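Local coordinates for type IV pilus biogenesis protein PilB (Streptococcus sanguinis, PDB 7B7P), which is a minor type IV pilin that plays a direct role in adhesion, carrying a von Willebrand factor A-like module with a metal-ion-dependent adhesion site, at residues F166-L178 with R247-G259. Sequence-based numbering, arbitrary orientation.
Sequences FVFDTSGSMDWDL and RENLNPDGVTNPG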
ATOM      1  N   PHE A 166       6.085  11.057   4.468  1.00 60.99           N
ATOM      2  CA  PHE A 166       7.075  10.419   5.315  1.00 60.36           C
ATOM      3  C   PHE A 166       7.108  11.118   6.655  1.00 61.59           C
ATOM      4  O   PHE A 166       7.251  12.342   6.709  1.00 59.61           O
ATOM      5  CB  PHE A 166       8.461  10.479   4.674  1.00 67.24           C
ATOM      6  CG  PHE A 166       8.628   9.518   3.541  1.00 67.41           C
ATOM      7  CD1 PHE A 166       8.875   8.173   3.786  1.00 62.39           C
ATOM      8  CD2 PHE A 166       8.512   9.951   2.234  1.00 68.64           C
ATOM      9  CE1 PHE A 166       9.010   7.270   2.729  1.00 70.66           C
ATOM     10  CE2 PHE A 166       8.657   9.065   1.179  1.00 73.69           C
ATOM     11  CZ  PHE A 166       8.898   7.725   1.423  1.00 73.33           C
ATOM     12  N   VAL A 167       7.037  10.338   7.730  1.00 58.33           N
ATOM     13  CA  VAL A 167       6.916  10.867   9.080  1.00 59.13           C
ATOM     14  C   VAL A 167       7.954  10.155   9.930  1.00 62.00           C
ATOM     15  O   VAL A 167       7.757   9.001  10.331  1.00 62.59           O
ATOM     16  CB  VAL A 167       5.501  10.698   9.645  1.00 57.28           C
ATOM     17  CG1 VAL A 167       5.439  11.136  11.104  1.00 56.55           C
ATOM     18  CG2 VAL A 167       4.538  11.496   8.805  1.00 52.48           C
ATOM     19  N   PHE A 168       9.060  10.846  10.221  1.00 62.72           N
ATOM     20  CA  PHE A 168      10.267  10.212  10.730  1.00 60.90           C
ATOM     21  C   PHE A 168      10.565  10.662  12.153  1.00 56.76           C
ATOM     22  O   PHE A 168      10.662  11.858  12.426  1.00 60.92           O
ATOM     23  CB  PHE A 168      11.466  10.519   9.826  1.00 62.48           C
ATOM     24  CG  PHE A 168      11.454   9.798   8.494  1.00 62.65           C
ATOM     25  CD1 PHE A 168      10.540   8.798   8.216  1.00 64.78           C
ATOM     26  CD2 PHE A 168      12.395  10.120   7.524  1.00 70.49           C
ATOM     27  CE1 PHE A 168      10.546   8.143   6.992  1.00 66.63           C
ATOM     28  CE2 PHE A 168      12.412   9.479   6.312  1.00 66.73           C
ATOM     29  CZ  PHE A 168      11.495   8.485   6.040  1.00 67.71           C
ATOM     30  N   ASP A 169      10.735   9.687  13.042  1.00 56.78           N
ATOM     31  CA  ASP A 169      11.202   9.928  14.394  1.00 58.92           C
ATOM     32  C   ASP A 169      12.590  10.580  14.351  1.00 63.54           C
ATOM     33  O   ASP A 169      13.508  10.071  13.701  1.00 64.07           O
ATOM     34  CB  ASP A 169      11.219   8.581  15.133  1.00 54.61           C
ATOM     35  CG  ASP A 169      11.523   8.683  16.626  1.00 58.51           C
ATOM     36  OD1 ASP A 169      12.250   9.586  17.089  1.00 63.51           O
ATOM     37  OD2 ASP A 169      11.069   7.778  17.361  1.00 60.85           O
ATOM     38  N   THR A 170      12.723  11.737  15.007  1.00 60.17           N
ATOM     39  CA  THR A 170      13.990  12.453  15.119  1.00 62.07           C
ATOM     40  C   THR A 170      14.381  12.645  16.576  1.00 60.84           C
ATOM     41  O   THR A 170      15.068  13.607  16.914  1.00 67.14           O
ATOM     42  CB  THR A 170      13.960  13.817  14.405  1.00 62.99           C
ATOM     43  OG1 THR A 170      13.080  14.729  15.083  1.00 63.23           O
ATOM     44  CG2 THR A 170      13.536  13.704  12.948  1.00 59.05           C
ATOM     45  N   SER A 171      13.990  11.719  17.447  1.00 59.16           N
ATOM     46  CA  SER A 171      14.373  11.826  18.848  1.00 61.91           C
ATOM     47  C   SER A 171      15.893  11.635  19.033  1.00 64.47           C
ATOM     48  O   SER A 171      16.621  11.216  18.127  1.00 63.76           O
ATOM     49  CB  SER A 171      13.594  10.816  19.688  1.00 59.14           C
ATOM     50  OG  SER A 171      13.962   9.493  19.373  1.00 63.70           O
ATOM     51  N   GLY A 172      16.364  11.938  20.248  1.00 65.17           N
ATOM     52  CA  GLY A 172      17.790  11.882  20.525  1.00 67.69           C
ATOM     53  C   GLY A 172      18.389  10.497  20.373  1.00 68.33           C
ATOM     54  O   GLY A 172      19.556  10.358  19.995  1.00 71.56           O
ATOM     55  N   SER A 173      17.602   9.454  20.647  1.00 67.33           N
ATOM     56  CA  SER A 173      18.075   8.087  20.452  1.00 69.16           C
ATOM     57  C   SER A 173      18.548   7.832  19.018  1.00 65.69           C
ATOM     58  O   SER A 173      19.320   6.892  18.780  1.00 65.98           O
ATOM     59  CB  SER A 173      16.953   7.101  20.836  1.00 66.91           C
ATOM     60  OG  SER A 173      15.897   7.138  19.882  1.00 61.99           O
ATOM     61  N   MET A 174      18.100   8.636  18.054  1.00 64.21           N
ATOM     62  CA  MET A 174      18.478   8.394  16.665  1.00 64.47           C
ATOM     63  C   MET A 174      19.935   8.777  16.363  1.00 69.43           C
ATOM     64  O   MET A 174      20.385   8.582  15.227  1.00 63.09           O
ATOM     65  CB  MET A 174      17.533   9.140  15.726  1.00 63.61           C
ATOM     66  CG  MET A 174      16.117   8.599  15.721  1.00 60.63           C
ATOM     67  SD  MET A 174      15.945   7.083  14.801  1.00 65.21           S
ATOM     68  CE  MET A 174      15.894   7.691  13.118  1.00 62.98           C
ATOM     69  N   ASP A 175      20.676   9.293  17.351  1.00 70.46           N
ATOM     70  CA  ASP A 175      22.114   9.472  17.220  1.00 71.85           C
ATOM     71  C   ASP A 175      22.909   8.235  17.593  1.00 70.67           C
ATOM     72  O   ASP A 175      24.103   8.184  17.294  1.00 76.48           O
ATOM     73  CB  ASP A 175      22.608  10.621  18.100  1.00 70.34           C
ATOM     74  CG  ASP A 175      22.773  11.894  17.338  1.00 72.09           C
ATOM     75  OD1 ASP A 175      22.938  11.835  16.087  1.00 77.09           O
ATOM     76  OD2 ASP A 175      22.716  12.950  18.000  1.00 70.44           O
ATOM     77  N   TRP A 176      22.304   7.272  18.280  1.00 70.75           N
ATOM     78  CA  TRP A 176      23.019   6.052  18.613  1.00 72.46           C
ATOM     79  C   TRP A 176      22.997   5.090  17.430  1.00 69.85           C
ATOM     80  O   TRP A 176      22.321   5.321  16.427  1.00 68.28           O
ATOM     81  CB  TRP A 176      22.419   5.374  19.841  1.00 68.93           C
ATOM     82  CG  TRP A 176      22.053   6.288  20.938  1.00 75.46           C
ATOM     83  CD1 TRP A 176      22.700   7.438  21.318  1.00 77.22           C
ATOM     84  CD2 TRP A 176      20.956   6.124  21.843  1.00 82.33           C
ATOM     85  NE1 TRP A 176      22.059   8.006  22.396  1.00 81.19           N
ATOM     86  CE2 TRP A 176      20.984   7.217  22.738  1.00 84.53           C
ATOM     87  CE3 TRP A 176      19.939   5.164  21.974  1.00 76.33           C
ATOM     88  CZ2 TRP A 176      20.031   7.376  23.751  1.00 80.00           C
ATOM     89  CZ3 TRP A 176      19.004   5.317  22.987  1.00 74.60           C
ATOM     90  CH2 TRP A 176      19.058   6.415  23.862  1.00 81.53           C
ATOM     91  N   ASP A 177      23.756   3.998  17.551  1.00 69.89           N
ATOM     92  CA  ASP A 177      23.700   2.988  16.506  1.00 69.10           C
ATOM     93  C   ASP A 177      22.490   2.082  16.745  1.00 67.54           C
ATOM     94  O   ASP A 177      21.775   2.198  17.754  1.00 67.58           O
ATOM     95  CB  ASP A 177      25.033   2.225  16.408  1.00 74.80           C
ATOM     96  CG  ASP A 177      25.269   1.195  17.546  1.00 80.99           C
ATOM     97  OD1 ASP A 177      24.371   0.873  18.376  1.00 77.05           O
ATOM     98  OD2 ASP A 177      26.419   0.701  17.611  1.00 81.75           O
ATOM     99  N   LEU A 178      22.263   1.169  15.800  1.00 65.90           N
ATOM    100  CA  LEU A 178      21.079   0.321  15.841  1.00 67.49           C
ATOM    101  C   LEU A 178      20.974  -0.463  17.144  1.00 68.48           C
ATOM    102  O   LEU A 178      19.862  -0.785  17.574  1.00 66.88           O
ATOM    103  CB  LEU A 178      21.074  -0.619  14.646  1.00 66.22           C
ATOM    104  CG  LEU A 178      20.337   0.059  13.496  1.00 66.40           C
ATOM    105  CD1 LEU A 178      20.554  -0.671  12.180  1.00 67.68           C
ATOM    106  CD2 LEU A 178      18.843   0.211  13.807  1.00 69.29           C
ATOM    107  N   ARG A 247      22.489  18.120   6.650  1.00 92.15           N
ATOM    108  CA  ARG A 247      22.685  17.635   8.014  1.00 92.94           C
ATOM    109  C   ARG A 247      22.317  18.641   9.089  1.00 92.94           C
ATOM    110  O   ARG A 247      22.457  18.331  10.278  1.00 94.83           O
ATOM    111  CB  ARG A 247      24.128  17.157   8.210  1.00 97.48           C
ATOM    112  CG  ARG A 247      24.354  15.845   7.492  1.00 93.55           C
ATOM    113  CD  ARG A 247      25.504  15.022   8.026  1.00 92.85           C
ATOM    114  NE  ARG A 247      25.253  13.574   7.956  1.00 94.45           N
ATOM    115  CZ  ARG A 247      24.798  12.890   6.895  1.00 94.12           C
ATOM    116  NH1 ARG A 247      24.503  13.484   5.728  1.00 86.64           N
ATOM    117  NH2 ARG A 247      24.634  11.572   7.010  1.00 93.14           N
ATOM    118  N   GLU A 248      21.842  19.826   8.719  1.00 96.35           N
ATOM    119  CA  GLU A 248      21.118  20.627   9.696  1.00 97.42           C
ATOM    120  C   GLU A 248      19.679  20.146   9.869  1.00 90.67           C
ATOM    121  O   GLU A 248      19.027  20.529  10.846  1.00 88.68           O
ATOM    122  CB  GLU A 248      21.147  22.112   9.303  1.00 98.14           C
ATOM    123  CG  GLU A 248      20.929  22.394   7.820  1.00102.62           C
ATOM    124  CD  GLU A 248      22.206  22.810   7.089  1.00111.69           C
ATOM    125  OE1 GLU A 248      23.152  21.987   7.003  1.00105.79           O
ATOM    126  OE2 GLU A 248      22.257  23.965   6.597  1.00115.02           O
ATOM    127  N   ASN A 249      19.187  19.308   8.956  1.00 88.51           N
ATOM    128  CA  ASN A 249      17.877  18.681   9.046  1.00 83.81           C
ATOM    129  C   ASN A 249      17.973  17.312   9.719  1.00 79.95           C
ATOM    130  O   ASN A 249      19.046  16.704   9.799  1.00 80.88           O
ATOM    131  CB  ASN A 249      17.263  18.527   7.658  1.00 79.16           C
ATOM    132  CG  ASN A 249      17.010  19.854   6.988  1.00 83.88           C
ATOM    133  OD1 ASN A 249      16.867  20.880   7.654  1.00 81.79           O
ATOM    134  ND2 ASN A 249      16.936  19.838   5.661  1.00 81.58           N
ATOM    135  N   LEU A 250      16.820  16.829  10.196  1.00 78.33           N
ATOM    136  CA  LEU A 250      16.711  15.520  10.848  1.00 72.42           C
ATOM    137  C   LEU A 250      17.760  15.353  11.942  1.00 76.36           C
ATOM    138  O   LEU A 250      18.321  14.275  12.136  1.00 72.67           O
ATOM    139  CB  LEU A 250      16.831  14.383   9.839  1.00 73.62           C
ATOM    140  CG  LEU A 250      15.852  14.325   8.676  1.00 75.82           C
ATOM    141  CD1 LEU A 250      16.448  13.422   7.600  1.00 68.87           C
ATOM    142  CD2 LEU A 250      14.497  13.800   9.141  1.00 68.48           C
ATOM    143  N   ASN A 251      18.046  16.430  12.651  1.00 74.28           N
ATOM    144  CA  ASN A 251      19.054  16.366  13.687  1.00 70.64           C
ATOM    145  C   ASN A 251      18.465  15.726  14.941  1.00 75.84           C
ATOM    146  O   ASN A 251      17.458  16.219  15.460  1.00 73.50           O
ATOM    147  CB  ASN A 251      19.581  17.756  13.982  1.00 73.49           C
ATOM    148  CG  ASN A 251      20.790  17.730  14.851  1.00 77.40           C
ATOM    149  OD1 ASN A 251      20.758  18.208  15.984  1.00 82.37           O
ATOM    150  ND2 ASN A 251      21.874  17.143  14.343  1.00 87.36           N
ATOM    151  N   PRO A 252      19.042  14.637  15.451  1.00 73.67           N
ATOM    152  CA  PRO A 252      18.397  13.909  16.552  1.00 70.15           C
ATOM    153  C   PRO A 252      18.398  14.724  17.832  1.00 73.46           C
ATOM    154  O   PRO A 252      19.435  15.257  18.237  1.00 70.79           O
ATOM    155  CB  PRO A 252      19.246  12.640  16.689  1.00 68.56           C
ATOM    156  CG  PRO A 252      19.862  12.457  15.316  1.00 68.24           C
ATOM    157  CD  PRO A 252      20.130  13.860  14.835  1.00 69.41           C
ATOM    158  N   ASP A 253      17.213  14.812  18.462  1.00 68.89           N
ATOM    159  CA  ASP A 253      16.989  15.539  19.714  1.00 73.39           C
ATOM    160  C   ASP A 253      15.529  15.415  20.165  1.00 66.63           C
ATOM    161  O   ASP A 253      14.624  15.450  19.328  1.00 64.39           O
ATOM    162  CB  ASP A 253      17.360  17.019  19.559  1.00 69.06           C
ATOM    163  CG  ASP A 253      17.281  17.780  20.868  1.00 73.91           C
ATOM    164  OD1 ASP A 253      18.047  17.450  21.807  1.00 77.86           O
ATOM    165  OD2 ASP A 253      16.444  18.709  20.958  1.00 81.64           O
ATOM    166  N   GLY A 254      15.288  15.266  21.468  1.00 64.54           N
ATOM    167  CA  GLY A 254      13.933  15.181  22.003  1.00 67.04           C
ATOM    168  C   GLY A 254      13.462  13.766  22.314  1.00 62.05           C
ATOM    169  O   GLY A 254      14.211  12.785  22.258  1.00 63.33           O
ATOM    170  N   VAL A 255      12.172  13.674  22.654  1.00 64.08           N
ATOM    171  CA  VAL A 255      11.512  12.408  22.973  1.00 60.46           C
ATOM    172  C   VAL A 255      10.661  11.958  21.782  1.00 61.84           C
ATOM    173  O   VAL A 255      10.902  12.374  20.649  1.00 57.85           O
ATOM    174  CB  VAL A 255      10.677  12.547  24.261  1.00 65.42           C
ATOM    175  CG1 VAL A 255      11.596  12.579  25.471  1.00 62.82           C
ATOM    176  CG2 VAL A 255       9.806  13.810  24.201  1.00 56.80           C
ATOM    177  N   THR A 256       9.665  11.101  22.009  1.00 64.63           N
ATOM    178  CA  THR A 256       8.970  10.419  20.917  1.00 57.99           C
ATOM    179  C   THR A 256       7.469  10.688  21.013  1.00 55.41           C
ATOM    180  O   THR A 256       6.784  10.118  21.865  1.00 56.46           O
ATOM    181  CB  THR A 256       9.286   8.913  20.954  1.00 58.83           C
ATOM    182  OG1 THR A 256      10.711   8.731  20.964  1.00 61.92           O
ATOM    183  CG2 THR A 256       8.690   8.176  19.737  1.00 52.22           C
ATOM    184  N   ASN A 257       6.957  11.534  20.118  1.00 59.70           N
ATOM    185  CA  ASN A 257       5.565  11.988  20.118  1.00 53.33           C
ATOM    186  C   ASN A 257       4.976  11.621  18.760  1.00 53.54           C
ATOM    187  O   ASN A 257       4.764  12.489  17.902  1.00 56.68           O
ATOM    188  CB  ASN A 257       5.476  13.493  20.384  1.00 54.05           C
ATOM    189  CG  ASN A 257       4.032  13.994  20.614  1.00 59.84           C
ATOM    190  OD1 ASN A 257       3.067  13.305  20.287  1.00 57.52           O
ATOM    191  ND2 ASN A 257       3.893  15.205  21.184  1.00 53.37           N
ATOM    192  N   PRO A 258       4.722  10.336  18.521  1.00 57.02           N
ATOM    193  CA  PRO A 258       4.247   9.923  17.192  1.00 53.64           C
ATOM    194  C   PRO A 258       2.886  10.502  16.822  1.00 53.47           C
ATOM    195  O   PRO A 258       2.636  10.788  15.640  1.00 51.74           O
ATOM    196  CB  PRO A 258       4.216   8.386  17.295  1.00 51.69           C
ATOM    197  CG  PRO A 258       4.013   8.108  18.750  1.00 50.00           C
ATOM    198  CD  PRO A 258       4.725   9.216  19.491  1.00 55.39           C
ATOM    199  N   GLY A 259       1.996  10.693  17.794  1.00 52.37           N
ATOM    200  CA  GLY A 259       0.728  11.341  17.489  1.00 52.09           C
ATOM    201  C   GLY A 259       0.899  12.680  16.792  1.00 55.80           C
ATOM    202  O   GLY A 259       0.227  12.966  15.792  1.00 57.27           O
TER
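Two backbone bonds of opposite sense tie T170 and G172 to the loop 252-254. D253 N donates to T170 O over 2.9 Å with 168° at the hydrogen, and G172 N donates to G254 O over 3.1 Å, also nearly straight; the CA atoms of G172 and D253 stand just 3.8 Å apart. P252 loses more surface to the contact than any other residue (92 Å²): its CB lies 3.3 Å from S171 O and also meets M174 CB. Deeper in, the methyl CG2 of buried T170 touches CD2 of buried L250, the two side chains crossing at about a right angle. On the other flank S171 CB rests against the carbonyl oxygens of G254 and V255, while T256 turns CG2 onto D169 OD2 at 3.4 Å.

The rim is exposed and looser. There the D175 carboxylate lies across P252, with D175 OD1 3.2 Å from P252 CG, but it meets only ring carbons, a van der Waals contact with little directional hold. CB of D253 points away from 166-178.

At the end of central strand 162-169, the D169 carboxylate is held through both oxygens. CG is anti to the backbone N (chi1 -173°), and OD1 takes S171 N at 2.8 Å, closing an Asx turn, as well as the S171 hydroxyl; OD2 accepts from T283 OG1 and D284 N. The sequence DTSGS is the DxSxS signature of a MIDAS: S171 lies beside the bound magnesium, and S173 and D284 are known magnesium-binding residues. T256 OG1, 3.7 Å from S171 OG, is placed consistently with the MIDAS threonine. The two backbone bonds probably help to set the loops at the metal site, and the shared OD1 orients S171, consistent with D169 as a second-shell residue that probably makes its hydroxyl oxygen a better metal ligand.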